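Local coordinates for protein peroxisomal catalase (Pichia angusta, PDB 2XQ1) that breaks down hydrogen peroxide to water and oxygen in the peroxisome, working as a haem-containing homotetrameric catalase, at residues O[117-122]-O[189-194]; O[154-159]-O[176-181]. All blocks are in the same frame, centred on the assembly; numbering follows the deposited sequence.

Contact 1 (O[117-122]-O[189-194]); sequences TARDPR and MYLFSN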
loop_
_atom_site.group_PDB
_atom_site.type_symbol
_atom_site.label_atom_id
_atom_site.label_comp_id
_atom_site.label_asym_id
_atom_site.label_seq_id
_atom_site.Cartn_x
_atom_site.Cartn_y
_atom_site.Cartn_z
ATOM N N THR O 117 26.071 10.359 -15.919
ATOM C CA THR O 117 26.564 11.277 -16.953
ATOM C C THR O 117 25.636 11.365 -18.180
ATOM O O THR O 117 26.018 11.818 -19.263
ATOM C CB THR O 117 28.004 10.915 -17.380
ATOM O OG1 THR O 117 28.043 9.558 -17.824
ATOM C CG2 THR O 117 28.963 11.090 -16.226
ATOM N N ALA O 118 24.405 10.914 -17.997
ATOM C CA ALA O 118 23.345 11.185 -18.943
ATOM C C ALA O 118 23.162 12.694 -19.125
ATOM O O ALA O 118 23.319 13.478 -18.180
ATOM C CB ALA O 118 22.054 10.572 -18.446
ATOM N N ARG O 119 22.840 13.084 -20.354
ATOM C CA ARG O 119 22.419 14.445 -20.666
ATOM C C ARG O 119 21.048 14.723 -20.006
ATOM O O ARG O 119 20.061 14.046 -20.284
ATOM C CB ARG O 119 22.386 14.640 -22.197
ATOM C CG ARG O 119 21.579 15.843 -22.665
ATOM C CD ARG O 119 22.027 16.397 -24.024
ATOM N NE ARG O 119 23.220 17.224 -23.897
ATOM C CZ ARG O 119 24.393 16.880 -24.403
ATOM N NH1 ARG O 119 24.501 15.746 -25.079
ATOM N NH2 ARG O 119 25.446 17.668 -24.245
ATOM N N ASP O 120 21.008 15.697 -19.108
ATOM C CA ASP O 120 19.815 16.038 -18.354
ATOM C C ASP O 120 20.097 17.273 -17.516
ATOM O O ASP O 120 21.252 17.585 -17.248
ATOM C CB ASP O 120 19.446 14.895 -17.424
ATOM C CG ASP O 120 18.139 14.192 -17.821
ATOM O OD1 ASP O 120 17.400 14.707 -18.691
ATOM O OD2 ASP O 120 17.818 13.127 -17.234
ATOM N N PRO O 121 19.041 17.997 -17.088
ATOM C CA PRO O 121 19.283 18.990 -16.053
ATOM C C PRO O 121 19.821 18.227 -14.854
ATOM O O PRO O 121 19.885 16.985 -14.897
ATOM C CB PRO O 121 17.886 19.518 -15.734
ATOM C CG PRO O 121 17.061 19.147 -16.820
ATOM C CD PRO O 121 17.607 17.892 -17.399
ATOM N N ARG O 122 20.240 18.932 -13.807
ATOM C CA ARG O 122 20.559 18.231 -12.553
ATOM C C ARG O 122 19.741 18.834 -11.437
ATOM O O ARG O 122 19.568 20.062 -11.401
ATOM C CB ARG O 122 22.061 18.259 -12.201
ATOM C CG ARG O 122 22.991 17.581 -13.200
ATOM C CD ARG O 122 22.808 16.081 -13.223
ATOM N NE ARG O 122 23.821 15.395 -14.029
ATOM C CZ ARG O 122 23.722 15.176 -15.344
ATOM N NH1 ARG O 122 22.662 15.607 -16.020
ATOM N NH2 ARG O 122 24.686 14.520 -15.990
ATOM N N MET O 189 18.191 24.734 -25.185
ATOM C CA MET O 189 19.503 25.212 -25.570
ATOM C C MET O 189 20.555 24.915 -24.481
ATOM O O MET O 189 21.672 24.479 -24.773
ATOM C CB MET O 189 19.418 26.694 -25.944
ATOM C CG MET O 189 18.763 26.926 -27.323
ATOM S SD MET O 189 18.619 28.672 -27.778
ATOM C CE MET O 189 20.300 29.039 -28.256
ATOM N N TYR O 190 20.181 25.135 -23.224
ATOM C CA TYR O 190 21.063 24.810 -22.124
ATOM C C TYR O 190 21.343 23.331 -22.213
ATOM O O TYR O 190 22.498 22.908 -22.185
ATOM C CB TYR O 190 20.416 25.131 -20.778
ATOM C CG TYR O 190 20.634 26.540 -20.308
ATOM C CD1 TYR O 190 19.949 27.600 -20.902
ATOM C CD2 TYR O 190 21.521 26.826 -19.253
ATOM C CE1 TYR O 190 20.127 28.935 -20.469
ATOM C CE2 TYR O 190 21.714 28.160 -18.795
ATOM C CZ TYR O 190 21.003 29.223 -19.417
ATOM O OH TYR O 190 21.139 30.561 -19.033
ATOM N N LEU O 191 20.278 22.549 -22.343
ATOM C CA LEU O 191 20.379 21.109 -22.264
ATOM C C LEU O 191 21.357 20.545 -23.291
ATOM O O LEU O 191 22.069 19.574 -23.029
ATOM C CB LEU O 191 19.000 20.489 -22.442
ATOM C CG LEU O 191 18.946 18.975 -22.558
ATOM C CD1 LEU O 191 19.324 18.361 -21.252
ATOM C CD2 LEU O 191 17.571 18.605 -22.932
ATOM N N PHE O 192 21.391 21.144 -24.468
ATOM C CA PHE O 192 22.221 20.585 -25.510
ATOM C C PHE O 192 23.554 21.294 -25.656
ATOM O O PHE O 192 24.427 20.827 -26.364
ATOM C CB PHE O 192 21.460 20.483 -26.826
ATOM C CG PHE O 192 20.520 19.310 -26.881
ATOM C CD1 PHE O 192 20.957 18.065 -27.322
ATOM C CD2 PHE O 192 19.194 19.433 -26.479
ATOM C CE1 PHE O 192 20.085 16.970 -27.362
ATOM C CE2 PHE O 192 18.316 18.331 -26.536
ATOM C CZ PHE O 192 18.770 17.114 -26.974
ATOM N N SER O 193 23.718 22.411 -24.963
ATOM C CA SER O 193 25.031 22.993 -24.828
ATOM C C SER O 193 25.737 22.023 -23.891
ATOM O O SER O 193 25.141 21.050 -23.420
ATOM C CB SER O 193 24.945 24.383 -24.204
ATOM O OG SER O 193 24.758 24.265 -22.797
ATOM N N ASN O 194 26.995 22.280 -23.597
ATOM C CA ASN O 194 27.713 21.342 -22.779
ATOM C C ASN O 194 27.251 21.356 -21.332
ATOM O O ASN O 194 27.639 20.502 -20.548
ATOM C CB ASN O 194 29.212 21.585 -22.896
ATOM C CG ASN O 194 29.769 21.130 -24.220
ATOM O OD1 ASN O 194 29.334 20.122 -24.786
ATOM N ND2 ASN O 194 30.749 21.862 -24.721
#

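Contact 2 (O[154-159]-O[176-181]); sequences PHFIHT and DYLTAN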
loop_
_atom_site.group_PDB
_atom_site.type_symbol
_atom_site.label_atom_id
_atom_site.label_comp_id
_atom_site.label_asym_id
_atom_site.label_seq_id
_atom_site.Cartn_x
_atom_site.Cartn_y
_atom_site.Cartn_z
ATOM N N PRO O 154 3.484 16.406 -16.907
ATOM C CA PRO O 154 3.458 14.974 -17.219
ATOM C C PRO O 154 3.608 14.693 -18.723
ATOM O O PRO O 154 4.224 13.670 -19.082
ATOM C CB PRO O 154 2.081 14.529 -16.727
ATOM C CG PRO O 154 1.632 15.588 -15.792
ATOM C CD PRO O 154 2.240 16.859 -16.253
ATOM N N HIS O 155 3.057 15.587 -19.574
ATOM C CA HIS O 155 3.266 15.530 -21.034
ATOM C C HIS O 155 4.748 15.577 -21.340
ATOM O O HIS O 155 5.280 14.655 -21.973
ATOM C CB HIS O 155 2.535 16.670 -21.756
ATOM C CG HIS O 155 1.054 16.689 -21.509
ATOM N ND1 HIS O 155 0.132 16.211 -22.422
ATOM C CD2 HIS O 155 0.334 17.104 -20.437
ATOM C CE1 HIS O 155 -1.088 16.339 -21.927
ATOM N NE2 HIS O 155 -0.997 16.879 -20.725
ATOM N N PHE O 156 5.417 16.631 -20.862
ATOM C CA PHE O 156 6.823 16.812 -21.149
ATOM C C PHE O 156 7.609 15.588 -20.638
ATOM O O PHE O 156 8.316 14.901 -21.402
ATOM C CB PHE O 156 7.332 18.099 -20.534
ATOM C CG PHE O 156 8.816 18.125 -20.362
ATOM C CD1 PHE O 156 9.670 18.248 -21.462
ATOM C CD2 PHE O 156 9.376 18.005 -19.096
ATOM C CE1 PHE O 156 11.071 18.264 -21.297
ATOM C CE2 PHE O 156 10.780 18.046 -18.934
ATOM C CZ PHE O 156 11.620 18.173 -20.043
ATOM N N ILE O 157 7.451 15.286 -19.353
ATOM C CA ILE O 157 8.198 14.185 -18.791
ATOM C C ILE O 157 7.976 12.945 -19.609
ATOM O O ILE O 157 8.940 12.266 -19.920
ATOM C CB ILE O 157 7.910 13.919 -17.277
ATOM C CG1 ILE O 157 8.441 15.081 -16.413
ATOM C CG2 ILE O 157 8.549 12.609 -16.838
ATOM C CD1 ILE O 157 9.937 15.381 -16.602
ATOM N N HIS O 158 6.732 12.647 -19.980
ATOM C CA HIS O 158 6.473 11.383 -20.688
ATOM C C HIS O 158 7.331 11.229 -21.926
ATOM O O HIS O 158 7.888 10.134 -22.171
ATOM C CB HIS O 158 5.019 11.222 -21.075
ATOM C CG HIS O 158 4.169 10.758 -19.953
ATOM N ND1 HIS O 158 2.801 10.890 -19.958
ATOM C CD2 HIS O 158 4.492 10.196 -18.766
ATOM C CE1 HIS O 158 2.313 10.403 -18.829
ATOM N NE2 HIS O 158 3.320 9.975 -18.089
ATOM N N THR O 159 7.450 12.329 -22.678
ATOM C CA THR O 159 8.177 12.335 -23.923
ATOM C C THR O 159 9.665 12.256 -23.684
ATOM O O THR O 159 10.403 11.915 -24.603
ATOM C CB THR O 159 7.856 13.584 -24.752
ATOM O OG1 THR O 159 8.333 14.761 -24.070
ATOM C CG2 THR O 159 6.328 13.703 -24.980
ATOM N N ASP O 176 9.004 16.025 -30.947
ATOM C CA ASP O 176 7.623 16.325 -31.254
ATOM C C ASP O 176 7.116 17.277 -30.180
ATOM O O ASP O 176 6.583 18.355 -30.496
ATOM C CB ASP O 176 6.790 15.037 -31.336
ATOM C CG ASP O 176 5.287 15.299 -31.574
ATOM O OD1 ASP O 176 4.941 16.324 -32.197
ATOM O OD2 ASP O 176 4.432 14.466 -31.166
ATOM N N TYR O 177 7.320 16.914 -28.912
ATOM C CA TYR O 177 6.835 17.756 -27.809
ATOM C C TYR O 177 7.549 19.105 -27.802
ATOM O O TYR O 177 6.913 20.146 -27.915
ATOM C CB TYR O 177 6.945 17.089 -26.421
ATOM C CG TYR O 177 6.566 18.056 -25.340
ATOM C CD1 TYR O 177 5.250 18.195 -24.944
ATOM C CD2 TYR O 177 7.522 18.900 -24.770
ATOM C CE1 TYR O 177 4.886 19.118 -23.984
ATOM C CE2 TYR O 177 7.175 19.839 -23.810
ATOM C CZ TYR O 177 5.854 19.939 -23.425
ATOM O OH TYR O 177 5.480 20.850 -22.476
ATOM N N LEU O 178 8.869 19.088 -27.663
ATOM C CA LEU O 178 9.595 20.341 -27.534
ATOM C C LEU O 178 9.246 21.279 -28.671
ATOM O O LEU O 178 8.948 22.430 -28.413
ATOM C CB LEU O 178 11.088 20.119 -27.483
ATOM C CG LEU O 178 11.477 19.312 -26.272
ATOM C CD1 LEU O 178 12.859 18.768 -26.495
ATOM C CD2 LEU O 178 11.429 20.177 -25.090
ATOM N N THR O 179 9.245 20.785 -29.909
ATOM C CA THR O 179 9.033 21.665 -31.074
ATOM C C THR O 179 7.623 22.247 -31.164
ATOM O O THR O 179 7.446 23.368 -31.674
ATOM C CB THR O 179 9.368 20.999 -32.417
ATOM O OG1 THR O 179 8.635 19.776 -32.523
ATOM C CG2 THR O 179 10.864 20.722 -32.538
ATOM N N ALA O 180 6.640 21.491 -30.672
ATOM C CA ALA O 180 5.261 21.949 -30.625
ATOM C C ALA O 180 5.056 22.997 -29.521
ATOM O O ALA O 180 4.074 23.745 -29.558
ATOM C CB ALA O 180 4.354 20.794 -30.416
ATOM N N ASN O 181 5.980 23.056 -28.553
ATOM C CA ASN O 181 5.892 24.009 -27.435
ATOM C C ASN O 181 7.137 24.884 -27.337
ATOM O O ASN O 181 8.034 24.633 -26.524
ATOM C CB ASN O 181 5.599 23.295 -26.109
ATOM C CG ASN O 181 4.508 22.228 -26.242
ATOM O OD1 ASN O 181 3.326 22.514 -26.051
ATOM N ND2 ASN O 181 4.898 20.998 -26.566
#

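Contact 1 (O[117-122]-O[189-194])
R119 lies against the C-terminal end of helix 185-192 and meets L191, F192 and S193 in turn. Its NE donates to the main-chain O of L191 at 2.8 Å, with an N-H...O angle of 146°. That oxygen sits at the edge of the guanidinium, in its plane. A second bond, from NH2 of R119 to O of S193, is weak at 3.5 Å. S193 is where the chain leaves the helix, so the arginine bonds to one carbonyl of the last turn and, weakly, to one just past it. The chain of R119 is extended as far as CD and bends at chi3 (-79°), which turns NE toward the L191 carbonyl. At the bend, CD of R119 rests over one face of the F192 ring as a CH-pi contact, 4.2 Å from the centroid and offset toward the rim. The guanidinium plane lies 15° from that of the ring.

L191 fills the apolar side. Its CD1 reaches CG of R119 and CA of D120, both at 3.7 Å. The same methyl touches CD of P121 more loosely, at 4.2 Å. P121 in turn has its side chain about 5 Å from that of N140, a predicted active-site residue, and about 8 Å from the haem.

D120 OD2 accepts from the backbone N of G109. NH1 of R119 forms a salt bridge with D239. The positive charge of R119 thus has an acidic partner, while NE bonds to the L191 carbonyl and NH2 only weakly to that of S193. This probably also offsets the partial negative charge at the helix C terminus.

Contact 2 (O[154-159]-O[176-181])
Y177 and F156 both carry CG anti to the backbone N, with chi1 of 174° in Y177. In Y177 this sends the ring across to helix 154-159; in F156 it leaves CA and CB facing that ring. CA of F156 stands over the centre of the Y177 ring, 4.0 Å from the centroid and close to the ring normal, in a CH-pi contact. CB of F156 touches CE2 of Y177 at 3.7 Å. The two rings meet obliquely, with planes at 52°. CD2 of L178 approaches CE1 of F156 at 4.3 Å.

T159 packs at the root of the tyrosine. Its OG1 is 3.6 Å from CB of Y177, but its hydrogen bond goes back to O of F156, in the carbonyl plane and on a lone pair. The hydroxyl is thereby satisfied within its own helix.

Helices 153-160 and 171-180 are consecutive in the chain and pack on each other in the catalase fold. The segment axes run obliquely antiparallel, at 138°, and come within 9.9 Å. F156 also stacks on F146, and its side chain is about 8 Å from the haem.

On the other face of the Y177 ring lies ND2 of N181, 3.1 Å above the plane. N181, the first residue past the helix, donates from ND2 to O of Y177. CB of H155 flanks CE1 of Y177 at 4.1 Å, while ND1 of H155 is hydrogen-bonded to the backbone N of A398 of a second subunit.

From the N terminus, the chain passes strand 98-107 and enters the loop holding 117-122, the first half of contact 1. It then runs through strands 122-130 and 133-140 to helix 153-160. Contact 2 closes a short loop from that helix to helix 171-180, with 16 residues between its segments. The next helix, 185-192, brings the chain back to 117-122 and closes contact 1. Contact 2 is therefore nested inside the loop of contact 1. Their centres are 16 Å apart and they do not touch. Contact 1 ties a loop between sheet strands to a helix end; contact 2 joins two helices beside a subunit interface.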